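Local structure of glycerol uptake operon antiterminator-related protein (Thermotoga maritima, 1VKF) at residues A[38-41]-A[47-50]; A[61-66]-A[92-97]; A[51-56]-A[83-88]; A[71-76]-A[99-104]. The protein has no established function but belongs to the glycerol-3-phosphate responsive antiterminator family, so it probably takes part in transcription control. All blocks are in the same frame, centred on the assembly; numbering follows the deposited sequence. Where two conformers were deposited one is given.

Contact 1. Residues A[38-41]-A[47-50]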
loop_
_atom_site.group_PDB
_atom_site.type_symbol
_atom_site.label_atom_id
_atom_site.label_comp_id
_atom_site.label_asym_id
_atom_site.label_seq_id
_atom_site.Cartn_x
_atom_site.Cartn_y
_atom_site.Cartn_z
ATOM N N LEU A 38 -7.195 -2.393 -3.436
ATOM C CA LEU A 38 -7.304 -2.988 -2.122
ATOM C C LEU A 38 -8.260 -4.171 -2.036
ATOM O O LEU A 38 -8.278 -4.859 -0.998
ATOM C CB LEU A 38 -7.722 -1.932 -1.107
ATOM C CG LEU A 38 -6.691 -0.799 -0.968
ATOM C CD1 LEU A 38 -7.177 0.127 0.124
ATOM C CD2 LEU A 38 -5.292 -1.301 -0.642
ATOM N N LYS A 39 -8.989 -4.432 -3.109
ATOM C CA LYS A 39 -9.804 -5.635 -3.209
ATOM C C LYS A 39 -9.948 -6.039 -4.662
ATOM O O LYS A 39 -10.137 -5.212 -5.557
ATOM C CB LYS A 39 -11.199 -5.363 -2.610
ATOM C CG LYS A 39 -12.139 -6.583 -2.543
ATOM C CD LYS A 39 -13.532 -6.213 -1.987
ATOM C CE LYS A 39 -14.368 -7.469 -1.828
ATOM N NZ LYS A 39 -15.612 -7.202 -1.074
ATOM N N SER A 40 -9.903 -7.334 -4.898
ATOM C CA SER A 40 -10.200 -7.864 -6.210
ATOM C C SER A 40 -10.541 -9.334 -6.007
ATOM O O SER A 40 -10.834 -9.765 -4.887
ATOM C CB SER A 40 -8.980 -7.667 -7.189
ATOM O OG SER A 40 -9.280 -8.124 -8.513
ATOM N N ASP A 41 -10.426 -10.113 -7.067
ATOM C CA ASP A 41 -10.601 -11.580 -6.979
ATOM C C ASP A 41 -9.742 -12.220 -8.070
ATOM O O ASP A 41 -9.344 -11.576 -9.043
ATOM C CB ASP A 41 -12.075 -12.014 -6.970
ATOM C CG ASP A 41 -12.793 -11.811 -8.287
ATOM O OD1 ASP A 41 -12.444 -12.446 -9.298
ATOM O OD2 ASP A 41 -13.743 -11.045 -8.348
ATOM N N PHE A 47 -8.210 -8.237 -15.386
ATOM C CA PHE A 47 -9.024 -7.245 -16.063
ATOM C C PHE A 47 -9.014 -5.921 -15.307
ATOM O O PHE A 47 -8.969 -4.848 -15.892
ATOM C CB PHE A 47 -10.458 -7.716 -16.149
ATOM C CG PHE A 47 -10.626 -9.060 -16.815
ATOM C CD1 PHE A 47 -10.031 -9.336 -18.040
ATOM C CD2 PHE A 47 -11.427 -10.040 -16.226
ATOM C CE1 PHE A 47 -10.203 -10.580 -18.650
ATOM C CE2 PHE A 47 -11.600 -11.292 -16.840
ATOM C CZ PHE A 47 -10.978 -11.557 -18.040
ATOM N N HIS A 48 -9.076 -6.021 -13.988
ATOM C CA HIS A 48 -8.976 -4.836 -13.139
ATOM C C HIS A 48 -7.657 -4.130 -13.380
ATOM O O HIS A 48 -7.619 -2.883 -13.551
ATOM C CB HIS A 48 -9.151 -5.196 -11.667
ATOM C CG HIS A 48 -10.520 -5.700 -11.329
ATOM N ND1 HIS A 48 -10.775 -6.390 -10.157
ATOM C CD2 HIS A 48 -11.709 -5.601 -11.976
ATOM C CE1 HIS A 48 -12.060 -6.692 -10.100
ATOM N NE2 HIS A 48 -12.653 -6.220 -11.186
ATOM N N LEU A 49 -6.565 -4.882 -13.395
ATOM C CA LEU A 49 -5.259 -4.299 -13.635
ATOM C C LEU A 49 -5.096 -3.681 -15.031
ATOM O O LEU A 49 -4.491 -2.614 -15.166
ATOM C CB LEU A 49 -4.138 -5.293 -13.407
ATOM C CG LEU A 49 -4.017 -5.691 -11.912
ATOM C CD1 LEU A 49 -3.138 -6.883 -11.718
ATOM C CD2 LEU A 49 -3.420 -4.512 -11.144
ATOM N N LYS A 50 -5.615 -4.340 -16.053
ATOM C CA LYS A 50 -5.619 -3.771 -17.401
ATOM C C LYS A 50 -6.286 -2.384 -17.412
ATOM O O LYS A 50 -5.760 -1.472 -18.047
ATOM C CB LYS A 50 -6.353 -4.687 -18.371
ATOM C CG LYS A 50 -6.556 -4.055 -19.754
ATOM C CD LYS A 50 -6.700 -5.061 -20.854
ATOM C CE LYS A 50 -6.719 -4.380 -22.255
ATOM N NZ LYS A 50 -5.699 -3.304 -22.376
#
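Ser40, on an extended strand end, and His48, in a helix, lie with their CA atoms 7.7 Å apart, and both CB atoms point toward the other segment. One polar bond carries the contact. Ser40 OG lies 2.8 Å from His48 ND1, and either of the two could supply the proton. The hydroxyl reaches the imidazole at its edge, near the ring plane. Ser40 CB lies in that plane too, 3.7 Å from His48 ND1. Ser40 CB already points to the helix, and chi1 of -177° extends the hydroxyl away from the backbone N. The bond joins the C-terminal end of strand 34-41 to the first turn of helix 45-54. These belong to a beta-alpha-beta unit completed by strand 58-62, as expected for a family of the TIM-barrel clan. Leu49, next to His48, packs on Val59 and Val61 of that last strand. Met24 touches His48 from a loop. Asp41 OD1 bonds Asn44 ND2 in the turn before the helix.

Contact 2. Residues A[61-66]-A[92-97]; sequences VDMDFV and PKNYVV
Asn94 ND2 is gripped by a water, which accepts from it at 2.8 Å, and by Thr89 OG1. The same water donates to Asp64 OD1 at 2.9 Å, and Thr89 also bonds that oxygen. Water and threonine thus bridge two side chains that make no direct bond: Asp64 OD1 and Asn94 ND2 stay 3.6 Å apart, with carboxylate and amide planes 36° from parallel. Both groups have further partners. Asp64 OD2 takes the backbone N of Ile90, and Asn94 OD1 takes that of Gly72, so the amide is held at both ends. Met63, a selenomethionine, adds the apolar part. Its CE lies 3.6 Å from Asn94 ND2 and 3.8 Å from Asn94 OD1, and its SE is 3.8 Å from Asn94 CG. A bend at chi3 (-75°) turns the methyl to this place. Asp64 is set by the chain turn after strand 58-62: its N donates to Asp62 OD1 at 2.9 Å, an Asx turn. This buried contact, at the C-terminal ends of the parallel barrel strands, joins the 3-10 turn after strand 58-62 to the first turn of helix 92-100, which follows strand 86-89; Ala75 and Ile76 of helix 73-82 pack on Met63.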
loop_
_atom_site.group_PDB
_atom_site.type_symbol
_atom_site.label_atom_id
_atom_site.label_comp_id
_atom_site.label_asym_id
_atom_site.label_seq_id
_atom_site.Cartn_x
_atom_site.Cartn_y
_atom_site.Cartn_z
ATOM N N VAL A 61 -1.056 -4.122 -5.611
ATOM C CA VAL A 61 -2.228 -4.896 -5.288
ATOM C C VAL A 61 -2.088 -5.434 -3.868
ATOM O O VAL A 61 -1.076 -6.029 -3.535
ATOM C CB VAL A 61 -2.370 -6.116 -6.221
ATOM C CG1 VAL A 61 -3.507 -7.017 -5.795
ATOM C CG2 VAL A 61 -2.613 -5.612 -7.621
ATOM N N ASP A 62 -3.103 -5.258 -3.050
ATOM C CA ASP A 62 -3.125 -5.894 -1.716
ATOM C C ASP A 62 -3.506 -7.349 -1.891
ATOM O O ASP A 62 -4.673 -7.694 -2.043
ATOM C CB ASP A 62 -4.124 -5.229 -0.778
ATOM C CG ASP A 62 -4.039 -5.797 0.631
ATOM O OD1 ASP A 62 -3.547 -6.924 0.793
ATOM O OD2 ASP A 62 -4.451 -5.185 1.645
HETATM N N MSE A 63 -2.500 -8.186 -1.955
HETATM C CA MSE A 63 -2.646 -9.583 -2.292
HETATM C C MSE A 63 -3.442 -10.315 -1.201
HETATM O O MSE A 63 -4.120 -11.320 -1.462
HETATM C CB MSE A 63 -1.308 -10.205 -2.607
HETATM C CG MSE A 63 -0.446 -10.347 -1.421
HETATM SE SE MSE A 63 1.239 -11.232 -1.856
HETATM C CE MSE A 63 0.511 -13.124 -2.018
ATOM N N ASP A 64 -3.472 -9.741 0.004
ATOM C CA ASP A 64 -4.215 -10.383 1.081
ATOM C C ASP A 64 -5.717 -10.278 0.921
ATOM O O ASP A 64 -6.445 -10.992 1.619
ATOM C CB ASP A 64 -3.878 -9.731 2.430
ATOM C CG ASP A 64 -2.421 -9.730 2.776
ATOM O OD1 ASP A 64 -1.602 -10.512 2.244
ATOM O OD2 ASP A 64 -2.009 -8.954 3.693
ATOM N N PHE A 65 -6.194 -9.406 0.028
ATOM C CA PHE A 65 -7.626 -9.198 -0.156
ATOM C C PHE A 65 -8.115 -9.512 -1.580
ATOM O O PHE A 65 -9.215 -9.106 -1.972
ATOM C CB PHE A 65 -7.993 -7.785 0.316
ATOM C CG PHE A 65 -7.875 -7.616 1.814
ATOM C CD1 PHE A 65 -8.958 -7.861 2.650
ATOM C CD2 PHE A 65 -6.660 -7.305 2.388
ATOM C CE1 PHE A 65 -8.823 -7.736 4.043
ATOM C CE2 PHE A 65 -6.507 -7.173 3.746
ATOM C CZ PHE A 65 -7.598 -7.398 4.588
ATOM N N VAL A 66 -7.320 -10.288 -2.330
ATOM C CA VAL A 66 -7.736 -10.790 -3.644
ATOM C C VAL A 66 -8.482 -12.099 -3.325
ATOM O O VAL A 66 -7.853 -13.108 -2.898
ATOM C CB VAL A 66 -6.531 -11.075 -4.559
ATOM C CG1 VAL A 66 -6.974 -11.685 -5.866
ATOM C CG2 VAL A 66 -5.682 -9.812 -4.810
ATOM N N PRO A 92 4.805 -11.016 6.618
ATOM C CA PRO A 92 6.253 -10.949 6.366
ATOM C C PRO A 92 6.784 -11.977 5.387
ATOM O O PRO A 92 7.691 -11.642 4.609
ATOM C CB PRO A 92 6.869 -11.185 7.758
ATOM C CG PRO A 92 5.835 -10.816 8.676
ATOM C CD PRO A 92 4.512 -11.087 8.063
ATOM N N LYS A 93 6.249 -13.186 5.398
ATOM C CA LYS A 93 6.692 -14.208 4.465
ATOM C C LYS A 93 6.392 -13.818 3.010
ATOM O O LYS A 93 7.199 -14.082 2.136
ATOM C CB LYS A 93 6.061 -15.570 4.795
ATOM C CG LYS A 93 6.351 -16.071 6.203
ATOM N N ASN A 94 5.225 -13.208 2.739
ATOM C CA ASN A 94 4.901 -12.744 1.383
ATOM C C ASN A 94 5.887 -11.653 0.999
ATOM O O ASN A 94 6.377 -11.595 -0.126
ATOM C CB ASN A 94 3.497 -12.148 1.302
ATOM C CG ASN A 94 2.381 -13.198 1.213
ATOM O OD1 ASN A 94 2.634 -14.358 0.877
ATOM N ND2 ASN A 94 1.124 -12.773 1.508
ATOM N N TYR A 95 6.187 -10.759 1.951
ATOM C CA TYR A 95 7.112 -9.671 1.697
ATOM C C TYR A 95 8.500 -10.211 1.310
ATOM O O TYR A 95 9.036 -9.803 0.280
ATOM C CB TYR A 95 7.222 -8.752 2.939
ATOM C CG TYR A 95 8.142 -7.594 2.679
ATOM C CD1 TYR A 95 7.653 -6.453 2.104
ATOM C CD2 TYR A 95 9.496 -7.675 2.928
ATOM C CE1 TYR A 95 8.421 -5.407 1.812
ATOM C CE2 TYR A 95 10.332 -6.594 2.606
ATOM C CZ TYR A 95 9.743 -5.472 2.019
ATOM O OH TYR A 95 10.429 -4.332 1.707
ATOM N N VAL A 96 9.039 -11.155 2.088
ATOM C CA VAL A 96 10.388 -11.681 1.837
ATOM C C VAL A 96 10.410 -12.385 0.466
ATOM O O VAL A 96 11.354 -12.241 -0.302
ATOM C CB VAL A 96 10.913 -12.651 2.965
ATOM C CG1 VAL A 96 12.269 -13.228 2.611
ATOM C CG2 VAL A 96 11.046 -11.909 4.286
ATOM N N VAL A 97 9.367 -13.125 0.152
ATOM C CA VAL A 97 9.343 -13.888 -1.066
ATOM C C VAL A 97 9.244 -12.915 -2.253
ATOM O O VAL A 97 9.847 -13.126 -3.287
ATOM C CB VAL A 97 8.162 -14.929 -1.057
ATOM C CG1 VAL A 97 8.000 -15.551 -2.427
ATOM C CG2 VAL A 97 8.424 -16.008 -0.048
HETATM O O HOH W 1 -1.641 -13.292 1.462
#

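Contact 3. Residues A[51-56]-A[83-88]; sequences ILKDRG and GADGII
The flat group here is the carboxylate of Asp85, and Lys53 NZ comes in on the side of its two oxygens, where Asp85 OD2 uses its syn lone pair to take Lys53 NZ at 2.7 Å. Asp85 OD1 is a second acceptor, 3.2 Å from Lys53 NZ. The pair is a salt bridge; the second bond, to Asp85 OD1, is weak. The two side chains come from opposite directions. Lys53 does not run straight: it bends at chi2 (-61°) and chi3 (-60°) and folds its end round to the acid. Its methylenes follow, with Lys53 CE 3.4 Å from Asp85 OD2. Lys53 CG lies 3.9 Å from the carbonyl O of Gly83. Each charged end has a second partner. Lys53 NZ also bonds the carbonyl O of Lys57, and Asp85 OD2 also accepts from the backbone N of Val59. The bridge therefore holds the start of strand 58-62 as well. Gly56 and Gly83 each end a helix in a Schellman motif with positive phi. The contact is at the surface. It lies where helix 45-54 ends and strand 86-89 begins, beside the start of strand 58-62, at the N-terminal side of the parallel strands. The loop after helix 73-82 supplies Gly83 and Asp85.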
loop_
_atom_site.group_PDB
_atom_site.type_symbol
_atom_site.label_atom_id
_atom_site.label_comp_id
_atom_site.label_asym_id
_atom_site.label_seq_id
_atom_site.Cartn_x
_atom_site.Cartn_y
_atom_site.Cartn_z
ATOM N N ILE A 51 -7.431 -2.236 -16.752
ATOM C CA ILE A 51 -8.145 -0.947 -16.717
ATOM C C ILE A 51 -7.188 0.127 -16.134
ATOM O O ILE A 51 -7.067 1.244 -16.662
ATOM C CB ILE A 51 -9.474 -1.019 -15.933
ATOM C CG1 ILE A 51 -10.519 -1.835 -16.675
ATOM C CG2 ILE A 51 -9.971 0.401 -15.587
ATOM C CD1 ILE A 51 -11.685 -2.306 -15.726
ATOM N N LEU A 52 -6.521 -0.208 -15.030
ATOM C CA LEU A 52 -5.744 0.758 -14.277
ATOM C C LEU A 52 -4.424 1.028 -14.978
ATOM O O LEU A 52 -3.977 2.182 -15.056
ATOM C CB LEU A 52 -5.492 0.239 -12.865
ATOM C CG LEU A 52 -6.765 0.151 -11.994
ATOM C CD1 LEU A 52 -6.395 -0.535 -10.675
ATOM C CD2 LEU A 52 -7.389 1.488 -11.734
ATOM N N LYS A 53 -3.817 -0.011 -15.535
ATOM C CA LYS A 53 -2.554 0.165 -16.252
ATOM C C LYS A 53 -2.800 0.970 -17.542
ATOM O O LYS A 53 -1.971 1.752 -17.944
ATOM C CB LYS A 53 -1.880 -1.182 -16.557
ATOM C CG LYS A 53 -1.355 -1.955 -15.281
ATOM C CD LYS A 53 -0.298 -1.187 -14.480
ATOM C CE LYS A 53 0.956 -0.887 -15.334
ATOM N NZ LYS A 53 1.980 0.050 -14.670
ATOM N N ASP A 54 -3.952 0.784 -18.160
ATOM C CA ASP A 54 -4.338 1.530 -19.366
ATOM C C ASP A 54 -4.439 3.048 -19.072
ATOM O O ASP A 54 -4.230 3.866 -19.990
ATOM C CB ASP A 54 -5.663 1.020 -19.912
ATOM C CG ASP A 54 -5.500 -0.231 -20.827
ATOM O OD1 ASP A 54 -4.345 -0.660 -21.089
ATOM O OD2 ASP A 54 -6.457 -0.829 -21.331
ATOM N N ARG A 55 -4.803 3.395 -17.850
ATOM C CA ARG A 55 -4.859 4.794 -17.384
ATOM C C ARG A 55 -3.487 5.340 -17.033
ATOM O O ARG A 55 -3.377 6.472 -16.583
ATOM C CB ARG A 55 -5.803 4.962 -16.233
ATOM C CG ARG A 55 -7.263 4.867 -16.599
ATOM C CD ARG A 55 -8.138 4.758 -15.452
ATOM N NE ARG A 55 -9.558 4.590 -15.776
ATOM C CZ ARG A 55 -10.525 5.234 -15.136
ATOM N NH1 ARG A 55 -10.218 6.121 -14.212
ATOM N NH2 ARG A 55 -11.795 5.013 -15.431
ATOM N N GLY A 56 -2.438 4.551 -17.227
ATOM C CA GLY A 56 -1.086 5.008 -17.004
ATOM C C GLY A 56 -0.645 4.984 -15.544
ATOM O O GLY A 56 0.314 5.628 -15.181
ATOM N N GLY A 83 -0.444 -8.439 -13.985
ATOM C CA GLY A 83 0.032 -7.131 -14.455
ATOM C C GLY A 83 0.343 -6.091 -13.374
ATOM O O GLY A 83 0.533 -4.900 -13.663
ATOM N N ALA A 84 0.442 -6.535 -12.131
ATOM C CA ALA A 84 0.716 -5.613 -11.008
ATOM C C ALA A 84 2.152 -5.155 -11.047
ATOM O O ALA A 84 3.051 -5.887 -11.432
ATOM C CB ALA A 84 0.401 -6.292 -9.667
ATOM N N ASP A 85 2.358 -3.917 -10.614
ATOM C CA ASP A 85 3.682 -3.408 -10.443
ATOM C C ASP A 85 4.323 -3.831 -9.151
ATOM O O ASP A 85 5.561 -3.834 -9.015
ATOM C CB ASP A 85 3.698 -1.893 -10.585
ATOM C CG ASP A 85 3.277 -1.460 -11.958
ATOM O OD1 ASP A 85 3.895 -1.911 -12.966
ATOM O OD2 ASP A 85 2.248 -0.783 -12.138
ATOM N N GLY A 86 3.500 -4.142 -8.187
ATOM C CA GLY A 86 3.964 -4.611 -6.893
ATOM C C GLY A 86 2.829 -5.108 -6.015
ATOM O O GLY A 86 1.640 -5.113 -6.386
ATOM N N ILE A 87 3.203 -5.548 -4.814
ATOM C CA ILE A 87 2.258 -6.054 -3.890
ATOM C C ILE A 87 2.297 -5.298 -2.569
ATOM O O ILE A 87 3.297 -4.749 -2.185
ATOM C CB ILE A 87 2.408 -7.567 -3.647
ATOM C CG1 ILE A 87 3.730 -7.908 -3.003
ATOM C CG2 ILE A 87 2.251 -8.377 -4.976
ATOM C CD1 ILE A 87 3.663 -8.072 -1.557
ATOM N N ILE A 88 1.183 -5.366 -1.864
ATOM C CA ILE A 88 1.020 -4.915 -0.486
ATOM C C ILE A 88 0.555 -6.123 0.321
ATOM O O ILE A 88 -0.214 -6.935 -0.163
ATOM C CB ILE A 88 -0.103 -3.879 -0.409
ATOM C CG1 ILE A 88 0.263 -2.606 -1.184
ATOM C CG2 ILE A 88 -0.407 -3.490 1.037
ATOM C CD1 ILE A 88 -0.933 -1.868 -1.660
#

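Contact 4. Residues A[71-76]-A[99-104]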
loop_
_atom_site.group_PDB
_atom_site.type_symbol
_atom_site.label_atom_id
_atom_site.label_comp_id
_atom_site.label_asym_id
_atom_site.label_seq_id
_atom_site.Cartn_x
_atom_site.Cartn_y
_atom_site.Cartn_z
ATOM N N GLU A 71 -1.451 -17.562 -0.197
ATOM C CA GLU A 71 -0.249 -16.855 0.196
ATOM C C GLU A 71 0.924 -17.544 -0.444
ATOM O O GLU A 71 0.830 -18.705 -0.869
ATOM C CB GLU A 71 -0.140 -16.766 1.724
ATOM C CG GLU A 71 0.007 -18.052 2.476
ATOM C CD GLU A 71 0.018 -17.825 3.996
ATOM O OE1 GLU A 71 -0.544 -16.805 4.459
ATOM O OE2 GLU A 71 0.592 -18.655 4.714
ATOM N N GLY A 72 2.034 -16.832 -0.495
ATOM C CA GLY A 72 3.285 -17.419 -0.909
ATOM C C GLY A 72 3.697 -17.168 -2.339
ATOM O O GLY A 72 3.121 -16.347 -3.022
ATOM N N GLU A 73 4.776 -17.829 -2.744
ATOM C CA GLU A 73 5.466 -17.515 -3.984
ATOM C C GLU A 73 4.590 -17.593 -5.230
ATOM O O GLU A 73 4.638 -16.726 -6.089
ATOM C CB GLU A 73 6.677 -18.408 -4.134
ATOM C CG GLU A 73 7.672 -17.928 -5.183
ATOM C CD GLU A 73 9.055 -18.510 -4.954
ATOM O OE1 GLU A 73 9.139 -19.688 -4.580
ATOM O OE2 GLU A 73 10.047 -17.795 -5.138
ATOM N N GLU A 74 3.853 -18.683 -5.364
ATOM C CA GLU A 74 2.959 -18.849 -6.501
ATOM C C GLU A 74 1.860 -17.775 -6.567
ATOM O O GLU A 74 1.607 -17.233 -7.646
ATOM C CB GLU A 74 2.349 -20.263 -6.537
ATOM C CG GLU A 74 3.358 -21.397 -6.580
ATOM C CD GLU A 74 3.919 -21.844 -5.233
ATOM O OE1 GLU A 74 3.660 -21.213 -4.174
ATOM O OE2 GLU A 74 4.680 -22.842 -5.243
ATOM N N ALA A 75 1.288 -17.407 -5.420
ATOM C CA ALA A 75 0.338 -16.306 -5.356
ATOM C C ALA A 75 0.946 -14.983 -5.791
ATOM O O ALA A 75 0.360 -14.230 -6.574
ATOM C CB ALA A 75 -0.273 -16.183 -3.983
ATOM N N ILE A 76 2.160 -14.709 -5.322
ATOM C CA ILE A 76 2.829 -13.448 -5.687
ATOM C C ILE A 76 3.131 -13.397 -7.191
ATOM O O ILE A 76 2.869 -12.367 -7.852
ATOM C CB ILE A 76 4.140 -13.263 -4.891
ATOM C CG1 ILE A 76 3.906 -13.067 -3.397
ATOM C CG2 ILE A 76 4.936 -12.113 -5.469
ATOM C CD1 ILE A 76 5.084 -13.492 -2.548
ATOM N N LYS A 99 10.354 -9.851 -2.413
ATOM C CA LYS A 99 11.680 -9.242 -2.513
ATOM C C LYS A 99 12.707 -10.176 -3.173
ATOM O O LYS A 99 13.449 -9.754 -4.045
ATOM C CB LYS A 99 12.131 -8.828 -1.107
ATOM C CG LYS A 99 13.471 -8.124 -1.047
ATOM C CD LYS A 99 13.882 -7.938 0.419
ATOM C CE LYS A 99 14.927 -6.859 0.626
ATOM N NZ LYS A 99 14.856 -6.430 2.042
ATOM N N LYS A 100 12.726 -11.431 -2.748
ATOM C CA LYS A 100 13.600 -12.470 -3.307
ATOM C C LYS A 100 13.403 -12.645 -4.826
ATOM O O LYS A 100 14.338 -13.016 -5.543
ATOM C CB LYS A 100 13.292 -13.804 -2.630
ATOM C CG LYS A 100 14.038 -13.993 -1.310
ATOM N N ASN A 101 12.181 -12.397 -5.297
ATOM C CA ASN A 101 11.849 -12.531 -6.707
ATOM C C ASN A 101 11.897 -11.218 -7.478
ATOM O O ASN A 101 11.475 -11.165 -8.649
ATOM C CB ASN A 101 10.461 -13.160 -6.841
ATOM C CG ASN A 101 10.481 -14.639 -6.613
ATOM O OD1 ASN A 101 10.874 -15.389 -7.525
ATOM N ND2 ASN A 101 10.117 -15.088 -5.390
ATOM N N GLY A 102 12.379 -10.157 -6.818
ATOM C CA GLY A 102 12.557 -8.863 -7.464
ATOM C C GLY A 102 11.282 -8.090 -7.713
ATOM O O GLY A 102 11.240 -7.205 -8.568
ATOM N N ILE A 103 10.258 -8.380 -6.906
ATOM C CA ILE A 103 8.951 -7.779 -7.022
ATOM C C ILE A 103 8.803 -6.693 -5.926
ATOM O O ILE A 103 8.911 -6.986 -4.739
ATOM C CB ILE A 103 7.912 -8.857 -6.885
ATOM C CG1 ILE A 103 8.012 -9.814 -8.103
ATOM C CG2 ILE A 103 6.535 -8.247 -6.820
ATOM C CD1 ILE A 103 7.377 -11.152 -7.910
ATOM N N PRO A 104 8.603 -5.442 -6.326
ATOM C CA PRO A 104 8.306 -4.366 -5.359
ATOM C C PRO A 104 7.193 -4.755 -4.380
ATOM O O PRO A 104 6.160 -5.374 -4.747
ATOM C CB PRO A 104 7.853 -3.221 -6.256
ATOM C CG PRO A 104 8.574 -3.485 -7.567
ATOM C CD PRO A 104 8.654 -4.935 -7.710
#
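Glu73 starts from a CB that is not aimed at Asn101, but its end comes to that residue. Glu73 CG, placed opposite the backbone N (chi1 -164°), is 3.8 Å from Asn101 ND2. The chain stays extended beyond it. Glu73 CD is 3.6 Å from the same Asn101 ND2. The tip, Glu73 OE2, accepts a hydrogen bond from Asn101 ND2 at 2.7 Å. The bond is nearly straight, 168° at the hydrogen. It uses the anti lone pair of Glu73 OE2, away from the other oxygen, and Glu73 OE2 lies in the amide plane of Asn101. The two side chains cross at about a right angle, and carboxylate and amide planes are 73° apart. Asn101 ND2 also donates to the carbonyl O of Val97, one turn back in helix 92-100. The two bonds together probably hold the amide rotation, with its nitrogen toward Glu73. Deeper in, Ile76 CG2 touches Ile103 CD1 at 3.6 Å. Glu73 lies in the first turn of helix 73-82, after its N-cap Gly72. Asn101 and Gly102 end helix 92-100 in a Schellman motif, which leads Ile103 back toward the barrel. The contact thus joins two neighbouring helices of the TIM-barrel layer at the start of one and the end of the other. The donor to the carboxylate is a neutral amide, so this bond itself is not a salt bridge.

In the fold
From the N terminus, contact 1 closes first, a short loop within the unit of strand 34-41 and helix 45-54. The other three follow it in series and cross one another. Contact 3 opens at 51-56, contact 2 at 61-66 and contact 4 at 71-76. They close in the same order, at 83-88, 92-97 and 99-104. Contacts 1 and 3 share helix 45-54. Contacts 2 and 4 share helix 92-100, and their centres lie about 8 Å apart. Backbone bonds between Val61 and strand 86-89 tie contacts 2 and 3, and one from Ile87 to Pro104 ties contacts 3 and 4. Together they tie three successive helices to one another and to neighbouring parallel strands on one side of the barrel.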